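Long-range contacts in putative histidinol-phosphate aminotransferase (Erwinia carotovora atroseptica, PDB 3LY1), which binds pyridoxal 5'-phosphate and probably acts as a transaminase, as in the histidinol-phosphate aminotransferases to which it is related: residues A[42-47]-A[244-249]; A[215-220]-A[250-255]; A[81-86]-A[237-242]; A[26-31]-A[259-264]. All blocks are in the same frame, centred on the assembly; numbering follows the deposited sequence. Where two conformers were deposited one is given.

Interaction 1 of 4, residues A[42-47]-A[244-249]; sequences VVKANR and INFSGV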
loop_
_atom_site.group_PDB
_atom_site.type_symbol
_atom_site.label_atom_id
_atom_site.label_comp_id
_atom_site.label_asym_id
_atom_site.label_seq_id
_atom_site.Cartn_x
_atom_site.Cartn_y
_atom_site.Cartn_z
ATOM N N VAL A 42 -14.401 -6.483 8.149
ATOM C CA VAL A 42 -13.892 -5.571 9.208
ATOM C C VAL A 42 -13.659 -6.270 10.556
ATOM O O VAL A 42 -12.622 -6.052 11.203
ATOM C CB VAL A 42 -14.767 -4.310 9.382
ATOM C CG1 VAL A 42 -14.342 -3.480 10.622
ATOM C CG2 VAL A 42 -14.745 -3.458 8.085
ATOM N N VAL A 43 -14.576 -7.153 10.940
ATOM C CA VAL A 43 -14.417 -7.963 12.153
ATOM C C VAL A 43 -13.197 -8.897 12.058
ATOM O O VAL A 43 -12.612 -9.258 13.085
ATOM C CB VAL A 43 -15.703 -8.755 12.520
ATOM C CG1 VAL A 43 -15.972 -9.877 11.532
ATOM C CG2 VAL A 43 -15.612 -9.288 13.966
ATOM N N LYS A 44 -12.795 -9.252 10.838
ATOM C CA LYS A 44 -11.696 -10.181 10.642
ATOM C C LYS A 44 -10.361 -9.440 10.578
ATOM O O LYS A 44 -9.342 -10.081 10.665
ATOM C CB LYS A 44 -11.874 -10.989 9.348
ATOM C CG LYS A 44 -13.114 -11.923 9.337
ATOM C CD LYS A 44 -13.133 -12.875 8.100
ATOM C CE LYS A 44 -13.325 -12.137 6.778
ATOM N NZ LYS A 44 -13.182 -12.979 5.524
ATOM N N ALA A 45 -10.392 -8.115 10.464
ATOM C CA ALA A 45 -9.211 -7.316 10.068
ATOM C C ALA A 45 -8.296 -6.917 11.206
ATOM O O ALA A 45 -7.420 -6.040 11.027
ATOM C CB ALA A 45 -9.655 -6.056 9.229
ATOM N N ASN A 46 -8.493 -7.511 12.391
ATOM C CA ASN A 46 -7.439 -7.575 13.391
ATOM C C ASN A 46 -6.311 -8.493 12.935
ATOM O O ASN A 46 -5.207 -8.412 13.462
ATOM C CB ASN A 46 -7.923 -7.940 14.795
ATOM C CG ASN A 46 -8.703 -9.240 14.849
ATOM O OD1 ASN A 46 -9.677 -9.412 14.118
ATOM N ND2 ASN A 46 -8.307 -10.138 15.744
ATOM N N ARG A 47 -6.596 -9.338 11.949
ATOM C CA ARG A 47 -5.618 -10.269 11.391
ATOM C C ARG A 47 -5.263 -9.867 9.967
ATOM O O ARG A 47 -6.008 -9.194 9.295
ATOM C CB ARG A 47 -6.138 -11.704 11.508
ATOM C CG ARG A 47 -6.217 -12.105 12.962
ATOM C CD ARG A 47 -6.409 -13.545 13.192
ATOM N NE ARG A 47 -6.863 -13.827 14.558
ATOM C CZ ARG A 47 -6.081 -13.939 15.628
ATOM N NH1 ARG A 47 -4.758 -13.792 15.540
ATOM N NH2 ARG A 47 -6.627 -14.200 16.806
ATOM N N ILE A 244 -2.370 -6.626 1.032
ATOM C CA ILE A 244 -3.542 -5.845 0.663
ATOM C C ILE A 244 -4.491 -5.865 1.850
ATOM O O ILE A 244 -4.516 -6.812 2.632
ATOM C CB ILE A 244 -4.186 -6.440 -0.642
ATOM C CG1 ILE A 244 -3.135 -6.513 -1.762
ATOM C CG2 ILE A 244 -5.291 -5.574 -1.176
ATOM C CD1 ILE A 244 -2.490 -5.145 -2.075
ATOM N N ASN A 245 -5.289 -4.820 1.983
ATOM C CA ASN A 245 -6.202 -4.708 3.095
ATOM C C ASN A 245 -7.360 -5.712 2.987
ATOM O O ASN A 245 -7.763 -6.101 1.882
ATOM C CB ASN A 245 -6.661 -3.260 3.284
ATOM C CG ASN A 245 -7.858 -2.907 2.470
ATOM O OD1 ASN A 245 -9.004 -3.161 2.861
ATOM N ND2 ASN A 245 -7.613 -2.299 1.332
ATOM N N PHE A 246 -7.826 -6.183 4.138
ATOM C CA PHE A 246 -8.815 -7.271 4.209
ATOM C C PHE A 246 -10.126 -6.945 3.492
ATOM O O PHE A 246 -10.640 -7.758 2.759
ATOM C CB PHE A 246 -9.121 -7.627 5.669
ATOM C CG PHE A 246 -9.181 -9.091 5.936
ATOM C CD1 PHE A 246 -10.003 -9.930 5.183
ATOM C CD2 PHE A 246 -8.494 -9.630 7.007
ATOM C CE1 PHE A 246 -10.071 -11.265 5.464
ATOM C CE2 PHE A 246 -8.572 -10.979 7.300
ATOM C CZ PHE A 246 -9.343 -11.795 6.523
ATOM N N SER A 247 -10.662 -5.751 3.685
ATOM C CA SER A 247 -11.927 -5.410 3.034
ATOM C C SER A 247 -11.743 -5.353 1.521
ATOM O O SER A 247 -12.581 -5.834 0.793
ATOM C CB SER A 247 -12.483 -4.069 3.542
ATOM O OG SER A 247 -12.734 -4.157 4.927
ATOM N N GLY A 248 -10.646 -4.766 1.068
ATOM C CA GLY A 248 -10.340 -4.725 -0.336
ATOM C C GLY A 248 -10.165 -6.089 -0.981
ATOM O O GLY A 248 -10.693 -6.311 -2.074
ATOM N N VAL A 249 -9.451 -6.995 -0.304
ATOM C CA VAL A 249 -9.211 -8.341 -0.830
ATOM C C VAL A 249 -10.553 -9.092 -0.959
ATOM O O VAL A 249 -10.856 -9.685 -1.995
ATOM C CB VAL A 249 -8.246 -9.156 0.049
ATOM C CG1 VAL A 249 -8.255 -10.608 -0.364
ATOM C CG2 VAL A 249 -6.823 -8.558 -0.014
#
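Phe246, in the first turn of helix 246-255, pushes its ring against the type I beta turn from Lys44 to Arg47, in the loop between helices 32-40 and 50-63 of this class II aminotransferase. The apolar part of the contact is built around that ring. Lys44 crosses one face at about a right angle: its CB makes a CH-pi contact, 4.1 Å from the centroid of the Phe246 ring and 21° off the normal, displaced toward the rim. A bend at chi3 (-67°) keeps the chain close, with Lys44 CE and NZ each 3.6 Å from Phe246 CE1, NZ also forming a salt bridge with Asp250. At the root of the side chain, Ala45 CB packs 3.9 Å from Phe246 CB.

Across the contact the polar element is a backbone carbonyl. Arg47 O sits in the ring plane at its edge, 3.4 Å from Phe246 CD2, so the oxygen faces the slightly positive rim. Internal to the helix start is an N-cap: Asn245 OD1 takes the N-H of Gly248 at 2.9 Å along a straight line (167°), although the donor stands above the amide plane.

The turn also belongs to the dimer interface, where Arg47 pairs with Glu25 of the second subunit. Tyr48, the next residue, binds pyridoxal phosphate, though not the copy held by its own chain in this model, consistent with binding across the dimer as in related aminotransferases. At the other end of the contact, Val42 CG2 lies 3.8 Å from Ser247 OG, a hydroxyl hydrogen-bonded to Ala38 O.

Interaction 2 of 4, residues A[215-220]-A[250-255]; sequences HAMAGM and DAALAS. With EDO (1,2-ethanediol), chain H.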
loop_
_atom_site.group_PDB
_atom_site.type_symbol
_atom_site.label_atom_id
_atom_site.label_comp_id
_atom_site.label_asym_id
_atom_site.label_seq_id
_atom_site.Cartn_x
_atom_site.Cartn_y
_atom_site.Cartn_z
ATOM N N HIS A 215 -14.701 -1.645 -11.515
ATOM C CA HIS A 215 -15.115 -2.311 -10.287
ATOM C C HIS A 215 -15.474 -1.316 -9.182
ATOM O O HIS A 215 -15.905 -1.716 -8.122
ATOM C CB HIS A 215 -14.031 -3.283 -9.781
ATOM C CG HIS A 215 -13.878 -4.529 -10.614
ATOM N ND1 HIS A 215 -14.608 -5.666 -10.378
ATOM C CD2 HIS A 215 -13.070 -4.810 -11.666
ATOM C CE1 HIS A 215 -14.253 -6.600 -11.241
ATOM N NE2 HIS A 215 -13.325 -6.105 -12.036
ATOM N N ALA A 216 -15.258 -0.027 -9.404
ATOM C CA ALA A 216 -15.749 1.011 -8.478
ATOM C C ALA A 216 -15.156 0.944 -7.058
ATOM O O ALA A 216 -15.834 1.272 -6.099
ATOM C CB ALA A 216 -17.311 0.985 -8.415
HETATM N N MSE A 217 -13.881 0.590 -6.933
HETATM C CA MSE A 217 -13.264 0.405 -5.611
HETATM C C MSE A 217 -11.998 1.250 -5.426
HETATM O O MSE A 217 -11.062 0.815 -4.723
HETATM C CB MSE A 217 -12.920 -1.077 -5.413
HETATM C CG MSE A 217 -14.085 -2.016 -5.502
HETATM SE SE MSE A 217 -13.605 -3.992 -5.509
HETATM C CE MSE A 217 -12.252 -3.853 -4.432
ATOM N N ALA A 218 -11.985 2.460 -5.990
ATOM C CA ALA A 218 -10.833 3.354 -5.873
ATOM C C ALA A 218 -10.343 3.413 -4.425
ATOM O O ALA A 218 -9.193 3.243 -4.195
ATOM C CB ALA A 218 -11.151 4.787 -6.408
ATOM N N GLY A 219 -11.238 3.595 -3.459
ATOM C CA GLY A 219 -10.804 3.772 -2.071
ATOM C C GLY A 219 -10.415 2.493 -1.359
ATOM O O GLY A 219 -10.028 2.537 -0.213
HETATM N N MSE A 220 -10.553 1.359 -2.020
HETATM C CA MSE A 220 -10.192 0.076 -1.450
HETATM C C MSE A 220 -8.741 -0.331 -1.752
HETATM O O MSE A 220 -8.198 -1.220 -1.090
HETATM C CB MSE A 220 -11.163 -0.991 -1.909
HETATM C CG MSE A 220 -12.543 -0.819 -1.391
HETATM SE SE MSE A 220 -12.782 -1.564 0.453
HETATM C CE MSE A 220 -12.378 0.076 1.472
ATOM N N ASP A 250 -11.367 -9.054 0.085
ATOM C CA ASP A 250 -12.664 -9.743 0.046
ATOM C C ASP A 250 -13.647 -9.035 -0.910
ATOM O O ASP A 250 -14.495 -9.689 -1.541
ATOM C CB ASP A 250 -13.280 -9.842 1.446
ATOM C CG ASP A 250 -12.686 -10.978 2.307
ATOM O OD1 ASP A 250 -11.795 -11.733 1.839
ATOM O OD2 ASP A 250 -13.163 -11.142 3.457
ATOM N N ALA A 251 -13.554 -7.703 -1.033
ATOM C CA ALA A 251 -14.394 -7.029 -2.022
ATOM C C ALA A 251 -13.954 -7.403 -3.431
ATOM O O ALA A 251 -14.786 -7.617 -4.297
ATOM C CB ALA A 251 -14.421 -5.553 -1.806
ATOM N N ALA A 252 -12.637 -7.478 -3.679
ATOM C CA ALA A 252 -12.137 -7.861 -5.006
ATOM C C ALA A 252 -12.573 -9.288 -5.371
ATOM O O ALA A 252 -12.987 -9.524 -6.509
ATOM C CB ALA A 252 -10.587 -7.700 -5.112
ATOM N N LEU A 253 -12.477 -10.216 -4.432
ATOM C CA LEU A 253 -12.880 -11.600 -4.702
ATOM C C LEU A 253 -14.350 -11.650 -5.103
ATOM O O LEU A 253 -14.712 -12.348 -6.045
ATOM C CB LEU A 253 -12.647 -12.506 -3.504
ATOM C CG LEU A 253 -11.208 -12.928 -3.207
ATOM C CD1 LEU A 253 -11.145 -13.552 -1.798
ATOM C CD2 LEU A 253 -10.633 -13.883 -4.270
ATOM N N ALA A 254 -15.191 -10.913 -4.396
ATOM C CA ALA A 254 -16.613 -10.889 -4.695
ATOM C C ALA A 254 -16.930 -10.199 -6.042
ATOM O O ALA A 254 -17.783 -10.677 -6.799
ATOM C CB ALA A 254 -17.373 -10.224 -3.557
ATOM N N SER A 255 -16.255 -9.082 -6.336
ATOM C CA SER A 255 -16.550 -8.295 -7.555
ATOM C C SER A 255 -16.188 -9.101 -8.810
ATOM O O SER A 255 -16.925 -9.091 -9.809
ATOM C CB SER A 255 -15.847 -6.935 -7.522
ATOM O OG SER A 255 -16.382 -6.060 -8.497
HETATM C C1 EDO H . -9.685 -7.168 -12.504
HETATM O O1 EDO H . -9.215 -6.539 -13.691
HETATM C C2 EDO H . -10.157 -8.568 -12.859
HETATM O O2 EDO H . -11.478 -8.463 -13.374
HETATM O O HOH W 1 -17.531 -3.667 -7.377
#
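Ser255 OG is gripped from two directions. His215 ND1 meets it at 2.6 Å in a very short and nearly linear bond (176°), in which either atom could be the donor, and a water lies 2.9 Å from the same Ser255 OG. That water donates to His215 O at 2.6 Å, closing a small ring of bonds that ties both the side chain and the backbone of the histidine to one hydroxyl. A chi1 of -165° swings OG beside the serine's carbonyl carbon and toward the histidine. At the far edge of the imidazole, His215 NE2 bonds a 1,2-ethanediol, probably from the crystallisation liquor, with its O2 3.3 Å away.

Beside this polar patch the contact is apolar. Selenomethionine Met217 bends at its last torsion, laying CE 3.8 Å from Ala251 CB and 3.7 Å from Ala252 N, while its SE lies 4.2 Å from Ser255 CB.

The loop 215-220 follows shortly after Ser212 and Lys213, which bind the cofactor, and lies in the connection between strands 205-210 and 223-226 of the central sheet. Helix 246-255 lies against it, with helix 32-40 touching Ala251 and helix 50-63 touching Ala252.

Interaction 3 of 4, residues A[81-86]-A[237-242]; sequences IRAAIE and RYVAGE
Ala83, on helix 76-88, comes within 5.2 Å of Tyr238, CA to CA, where the irregular segment 237-242 runs past; further on, the segment folds into an inverse gamma turn centred on Ala240. In this pyridoxal-phosphate aminotransferase the helix begins at the cofactor, with Gly76, Ser77, Ser78 and Ile81 lining the pocket, so the contact lies on the helix that opens the cofactor pocket and faces the dimer partner.

Among the side chains, Arg82 does most of the polar work. Bent at chi3 (52°), it presents the end of its guanidinium to the backbone of the loop: NH1 and NH2 both donate to Tyr238 O, at 2.8 and 2.9 Å, with guanidinium and carbonyl practically coplanar. Both bonds are bent (145°), as expected when two nitrogens share one oxygen. Its NH1 also reaches Glu86 OE2 at 3.0 Å, one turn along the helix, coming from above the carboxylate plane, and its NE pairs with Glu79. Three acceptors thus hold the group's rotation.

Glu86 serves twice, since its CB lies off-centre over the Tyr238 ring, 4.2 Å from the centroid, and its OE1 comes 3.3 Å from Tyr238 CD1 with the carboxylate turned 78° from the ring. Arg82 and Glu86 each approach their own copies in the second subunit, which puts them at the twofold interface. Beside the Arg82 guanidinium, obliquely to it, Val239 CG1 packs 3.9 Å from Ala83 CB.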
loop_
_atom_site.group_PDB
_atom_site.type_symbol
_atom_site.label_atom_id
_atom_site.label_comp_id
_atom_site.label_asym_id
_atom_site.label_seq_id
_atom_site.Cartn_x
_atom_site.Cartn_y
_atom_site.Cartn_z
ATOM N N ILE A 81 2.899 0.996 -10.872
ATOM C CA ILE A 81 3.674 1.867 -11.735
ATOM C C ILE A 81 5.006 2.168 -11.069
ATOM O O ILE A 81 6.056 2.055 -11.705
ATOM C CB ILE A 81 2.950 3.199 -12.047
ATOM C CG1 ILE A 81 1.614 2.932 -12.743
ATOM C CG2 ILE A 81 3.896 4.112 -12.876
ATOM C CD1 ILE A 81 0.574 4.121 -12.707
ATOM N N ARG A 82 4.958 2.533 -9.788
ATOM C CA ARG A 82 6.175 2.757 -8.999
ATOM C C ARG A 82 7.114 1.561 -9.019
ATOM O O ARG A 82 8.281 1.692 -9.358
ATOM C CB ARG A 82 5.869 3.180 -7.552
ATOM C CG ARG A 82 7.162 3.614 -6.819
ATOM C CD ARG A 82 6.970 3.838 -5.307
ATOM N NE ARG A 82 6.334 2.679 -4.715
ATOM C CZ ARG A 82 6.929 1.521 -4.489
ATOM N NH1 ARG A 82 8.228 1.309 -4.784
ATOM N NH2 ARG A 82 6.219 0.544 -4.001
ATOM N N ALA A 83 6.603 0.386 -8.708
ATOM C CA ALA A 83 7.416 -0.812 -8.633
ATOM C C ALA A 83 8.022 -1.197 -9.986
ATOM O O ALA A 83 9.202 -1.583 -10.045
ATOM C CB ALA A 83 6.615 -1.974 -8.071
ATOM N N ALA A 84 7.225 -1.055 -11.052
ATOM C CA ALA A 84 7.677 -1.328 -12.399
ATOM C C ALA A 84 8.827 -0.417 -12.745
ATOM O O ALA A 84 9.847 -0.888 -13.241
ATOM C CB ALA A 84 6.539 -1.205 -13.417
ATOM N N ILE A 85 8.695 0.876 -12.463
ATOM C CA ILE A 85 9.769 1.842 -12.774
ATOM C C ILE A 85 11.011 1.579 -11.911
ATOM O O ILE A 85 12.146 1.552 -12.412
ATOM C CB ILE A 85 9.294 3.319 -12.589
ATOM C CG1 ILE A 85 8.118 3.663 -13.530
ATOM C CG2 ILE A 85 10.486 4.328 -12.741
ATOM C CD1 ILE A 85 8.466 3.697 -14.974
ATOM N N GLU A 86 10.813 1.347 -10.615
ATOM C CA GLU A 86 11.981 1.099 -9.742
ATOM C C GLU A 86 12.744 -0.161 -10.167
ATOM O O GLU A 86 13.988 -0.218 -10.116
ATOM C CB GLU A 86 11.540 1.035 -8.253
ATOM C CG GLU A 86 11.217 2.430 -7.655
ATOM C CD GLU A 86 10.975 2.380 -6.139
ATOM O OE1 GLU A 86 11.462 1.434 -5.488
ATOM O OE2 GLU A 86 10.304 3.274 -5.607
ATOM N N ARG A 237 10.509 -6.954 -5.451
ATOM C CA ARG A 237 11.555 -6.470 -4.579
ATOM C C ARG A 237 11.339 -4.983 -4.200
ATOM O O ARG A 237 12.000 -4.484 -3.304
ATOM C CB ARG A 237 12.925 -6.750 -5.219
ATOM C CG ARG A 237 13.248 -8.271 -5.282
ATOM C CD ARG A 237 14.277 -8.676 -6.356
ATOM N NE ARG A 237 15.618 -8.214 -6.061
ATOM C CZ ARG A 237 16.491 -8.834 -5.272
ATOM N NH1 ARG A 237 16.180 -9.976 -4.672
ATOM N NH2 ARG A 237 17.687 -8.289 -5.075
ATOM N N TYR A 238 10.379 -4.308 -4.843
ATOM C CA TYR A 238 10.106 -2.883 -4.640
ATOM C C TYR A 238 8.750 -2.586 -4.041
ATOM O O TYR A 238 8.314 -1.426 -4.014
ATOM C CB TYR A 238 10.368 -2.100 -5.930
ATOM C CG TYR A 238 11.793 -2.301 -6.332
ATOM C CD1 TYR A 238 12.813 -1.591 -5.725
ATOM C CD2 TYR A 238 12.136 -3.269 -7.249
ATOM C CE1 TYR A 238 14.138 -1.823 -6.048
ATOM C CE2 TYR A 238 13.459 -3.510 -7.555
ATOM C CZ TYR A 238 14.434 -2.782 -6.953
ATOM O OH TYR A 238 15.738 -3.031 -7.290
ATOM N N VAL A 239 8.107 -3.627 -3.511
ATOM C CA VAL A 239 6.916 -3.493 -2.660
ATOM C C VAL A 239 7.192 -4.305 -1.388
ATOM O O VAL A 239 8.105 -5.150 -1.367
ATOM C CB VAL A 239 5.610 -3.969 -3.346
ATOM C CG1 VAL A 239 5.307 -3.110 -4.568
ATOM C CG2 VAL A 239 5.680 -5.458 -3.699
ATOM N N ALA A 240 6.467 -3.992 -0.319
ATOM C CA ALA A 240 6.668 -4.663 0.969
ATOM C C ALA A 240 5.699 -5.855 1.038
ATOM O O ALA A 240 4.702 -5.895 1.789
ATOM C CB ALA A 240 6.486 -3.689 2.147
ATOM N N GLY A 241 6.000 -6.825 0.204
ATOM C CA GLY A 241 5.173 -7.990 0.060
ATOM C C GLY A 241 3.845 -7.666 -0.575
ATOM O O GLY A 241 3.637 -6.587 -1.148
ATOM N N GLU A 242 2.964 -8.652 -0.530
ATOM C CA GLU A 242 1.603 -8.489 -0.990
ATOM C C GLU A 242 0.732 -8.532 0.258
ATOM O O GLU A 242 0.390 -9.602 0.754
ATOM C CB GLU A 242 1.231 -9.607 -1.967
ATOM C CG GLU A 242 1.978 -9.518 -3.300
ATOM C CD GLU A 242 1.815 -10.748 -4.173
ATOM O OE1 GLU A 242 2.497 -11.767 -3.873
ATOM O OE2 GLU A 242 0.991 -10.707 -5.131
#

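Interaction 4 of 4, residues A[26-31]-A[259-264]; sequences NPLGMS and SAFITY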
loop_
_atom_site.group_PDB
_atom_site.type_symbol
_atom_site.label_atom_id
_atom_site.label_comp_id
_atom_site.label_asym_id
_atom_site.label_seq_id
_atom_site.Cartn_x
_atom_site.Cartn_y
_atom_site.Cartn_z
ATOM N N ASN A 26 -15.648 5.882 -10.304
ATOM C CA ASN A 26 -16.915 5.345 -10.750
ATOM C C ASN A 26 -17.946 5.979 -9.819
ATOM O O ASN A 26 -17.712 5.968 -8.604
ATOM C CB ASN A 26 -16.922 3.825 -10.584
ATOM C CG ASN A 26 -18.061 3.144 -11.311
ATOM O OD1 ASN A 26 -19.232 3.575 -11.242
ATOM N ND2 ASN A 26 -17.744 2.038 -11.976
ATOM N N PRO A 27 -19.023 6.601 -10.380
ATOM C CA PRO A 27 -20.047 7.324 -9.598
ATOM C C PRO A 27 -21.074 6.387 -8.971
ATOM O O PRO A 27 -21.875 6.813 -8.118
ATOM C CB PRO A 27 -20.722 8.215 -10.646
ATOM C CG PRO A 27 -20.638 7.394 -11.913
ATOM C CD PRO A 27 -19.269 6.732 -11.832
ATOM N N LEU A 28 -21.026 5.131 -9.395
ATOM C CA LEU A 28 -21.775 4.076 -8.789
ATOM C C LEU A 28 -21.098 3.585 -7.521
ATOM O O LEU A 28 -19.871 3.535 -7.428
ATOM C CB LEU A 28 -21.880 2.908 -9.759
ATOM C CG LEU A 28 -22.627 3.184 -11.058
ATOM C CD1 LEU A 28 -22.714 1.903 -11.872
ATOM C CD2 LEU A 28 -24.005 3.732 -10.725
ATOM N N GLY A 29 -21.899 3.195 -6.538
ATOM C CA GLY A 29 -21.334 2.427 -5.457
ATOM C C GLY A 29 -20.612 1.252 -6.082
ATOM O O GLY A 29 -20.894 0.868 -7.217
HETATM N N MSE A 30 -19.652 0.705 -5.352
HETATM C CA MSE A 30 -19.212 -0.664 -5.533
HETATM C C MSE A 30 -20.396 -1.654 -5.647
HETATM O O MSE A 30 -21.477 -1.410 -5.111
HETATM C CB MSE A 30 -18.452 -0.989 -4.248
HETATM C CG MSE A 30 -17.492 -2.066 -4.276
HETATM SE SE MSE A 30 -16.729 -2.182 -2.465
HETATM C CE MSE A 30 -16.137 -0.334 -2.344
ATOM N N SER A 31 -20.197 -2.780 -6.329
ATOM C CA SER A 31 -21.166 -3.913 -6.307
ATOM C C SER A 31 -21.753 -4.173 -4.905
ATOM O O SER A 31 -21.021 -4.152 -3.923
ATOM C CB SER A 31 -20.426 -5.186 -6.766
ATOM O OG SER A 31 -21.118 -6.385 -6.452
ATOM N N SER A 259 -20.643 -10.557 -12.215
ATOM C CA SER A 259 -20.546 -10.163 -13.614
ATOM C C SER A 259 -21.696 -9.222 -14.028
ATOM O O SER A 259 -21.532 -8.391 -14.920
ATOM C CB SER A 259 -20.497 -11.420 -14.492
ATOM O OG SER A 259 -21.703 -12.156 -14.377
ATOM N N ALA A 260 -22.847 -9.359 -13.378
ATOM C CA ALA A 260 -24.003 -8.519 -13.661
ATOM C C ALA A 260 -23.665 -7.055 -13.334
ATOM O O ALA A 260 -24.003 -6.133 -14.105
ATOM C CB ALA A 260 -25.205 -8.984 -12.858
ATOM N N PHE A 261 -22.984 -6.833 -12.207
ATOM C CA PHE A 261 -22.587 -5.480 -11.842
ATOM C C PHE A 261 -21.631 -4.865 -12.869
ATOM O O PHE A 261 -21.784 -3.708 -13.214
ATOM C CB PHE A 261 -21.978 -5.381 -10.432
ATOM C CG PHE A 261 -21.461 -4.008 -10.118
ATOM C CD1 PHE A 261 -22.319 -3.020 -9.689
ATOM C CD2 PHE A 261 -20.114 -3.688 -10.313
ATOM C CE1 PHE A 261 -21.842 -1.733 -9.416
ATOM C CE2 PHE A 261 -19.640 -2.423 -10.051
ATOM C CZ PHE A 261 -20.511 -1.439 -9.594
ATOM N N ILE A 262 -20.655 -5.628 -13.348
ATOM C CA ILE A 262 -19.646 -5.098 -14.296
ATOM C C ILE A 262 -20.341 -4.634 -15.589
ATOM O O ILE A 262 -20.119 -3.526 -16.110
ATOM C CB ILE A 262 -18.555 -6.158 -14.557
ATOM C CG1 ILE A 262 -17.800 -6.421 -13.245
ATOM C CG2 ILE A 262 -17.577 -5.742 -15.664
ATOM C CD1 ILE A 262 -16.966 -5.186 -12.739
ATOM N N THR A 263 -21.266 -5.464 -16.055
ATOM C CA THR A 263 -22.118 -5.093 -17.197
ATOM C C THR A 263 -22.870 -3.787 -16.964
ATOM O O THR A 263 -22.884 -2.929 -17.830
ATOM C CB THR A 263 -23.105 -6.223 -17.503
ATOM O OG1 THR A 263 -22.342 -7.364 -17.909
ATOM C CG2 THR A 263 -24.103 -5.810 -18.610
ATOM N N TYR A 264 -23.478 -3.653 -15.790
ATOM C CA TYR A 264 -24.220 -2.438 -15.417
ATOM C C TYR A 264 -23.293 -1.196 -15.314
ATOM O O TYR A 264 -23.659 -0.099 -15.750
ATOM C CB TYR A 264 -24.964 -2.677 -14.088
ATOM C CG TYR A 264 -25.556 -1.440 -13.451
ATOM C CD1 TYR A 264 -26.536 -0.684 -14.108
ATOM C CD2 TYR A 264 -25.178 -1.048 -12.176
ATOM C CE1 TYR A 264 -27.079 0.463 -13.520
ATOM C CE2 TYR A 264 -25.714 0.102 -11.577
ATOM C CZ TYR A 264 -26.651 0.852 -12.253
ATOM O OH TYR A 264 -27.171 1.976 -11.648
#
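The ring of Phe261 carries Ser31 on one face. The serine's backbone N lies 3.5 Å from Phe261 CZ, above the plane and toward the rim, and its CB makes a CH-pi contact 4.0 Å from the ring centroid, 23° off the normal. With CG anti to the backbone N (chi1 175°), the phenylalanine sends its ring off helix 259-283 and against the loop. Leu28 and Gly29 were each modelled in two conformers, so their contacts hold for one copy and are less certain. In that copy Gly29 O approaches Phe261 CZ obliquely at 3.3 Å. Tyr264, one turn further on, meets the other end of the loop, where Leu28 CD1 comes 3.5 Å from Tyr264 CE2 at a slant; the same methyl lies more loosely, 4.5 Å from Phe261 CE1.

Asn26 OD1 accepts from Leu28 N at 3.0 Å, an Asx turn, and the amide's other end is bonded to Ser265 and to the carbonyl of Lys213, a cofactor-binding residue. Ser31, the N-cap of helix 32-40, bonds Asp258 through its hydroxyl.

Between the segments the chemistry is therefore ring and methyl packing without a directional bond. The hydrogen bonds at either end of the loop run instead to residues outside the two segments, and Asp258, whose carboxylate also takes Phe261 N, links the N-cap serine to the start of helix 259-283.

Overall arrangement
Interactions 1 and 2 are buried and share helix 246-255, which meets the 42-47 turn at its start and the 215-220 loop further along; the Lys44–Asp250 salt bridge joins the two. Interaction 4 uses the following helix, 259-283, is only partly buried, and touches interaction 2 where Met30 packs on Met217 and Ile262 on His215. Interaction 3, also buried, stands apart, its centre about 21 Å or more from the others. An arginine held by a backbone carbonyl and by acidic neighbours marks it; rings and methyls dominate interactions 1 and 4, and a serine–histidine pair marks interaction 2. All four adjoin the second subunit.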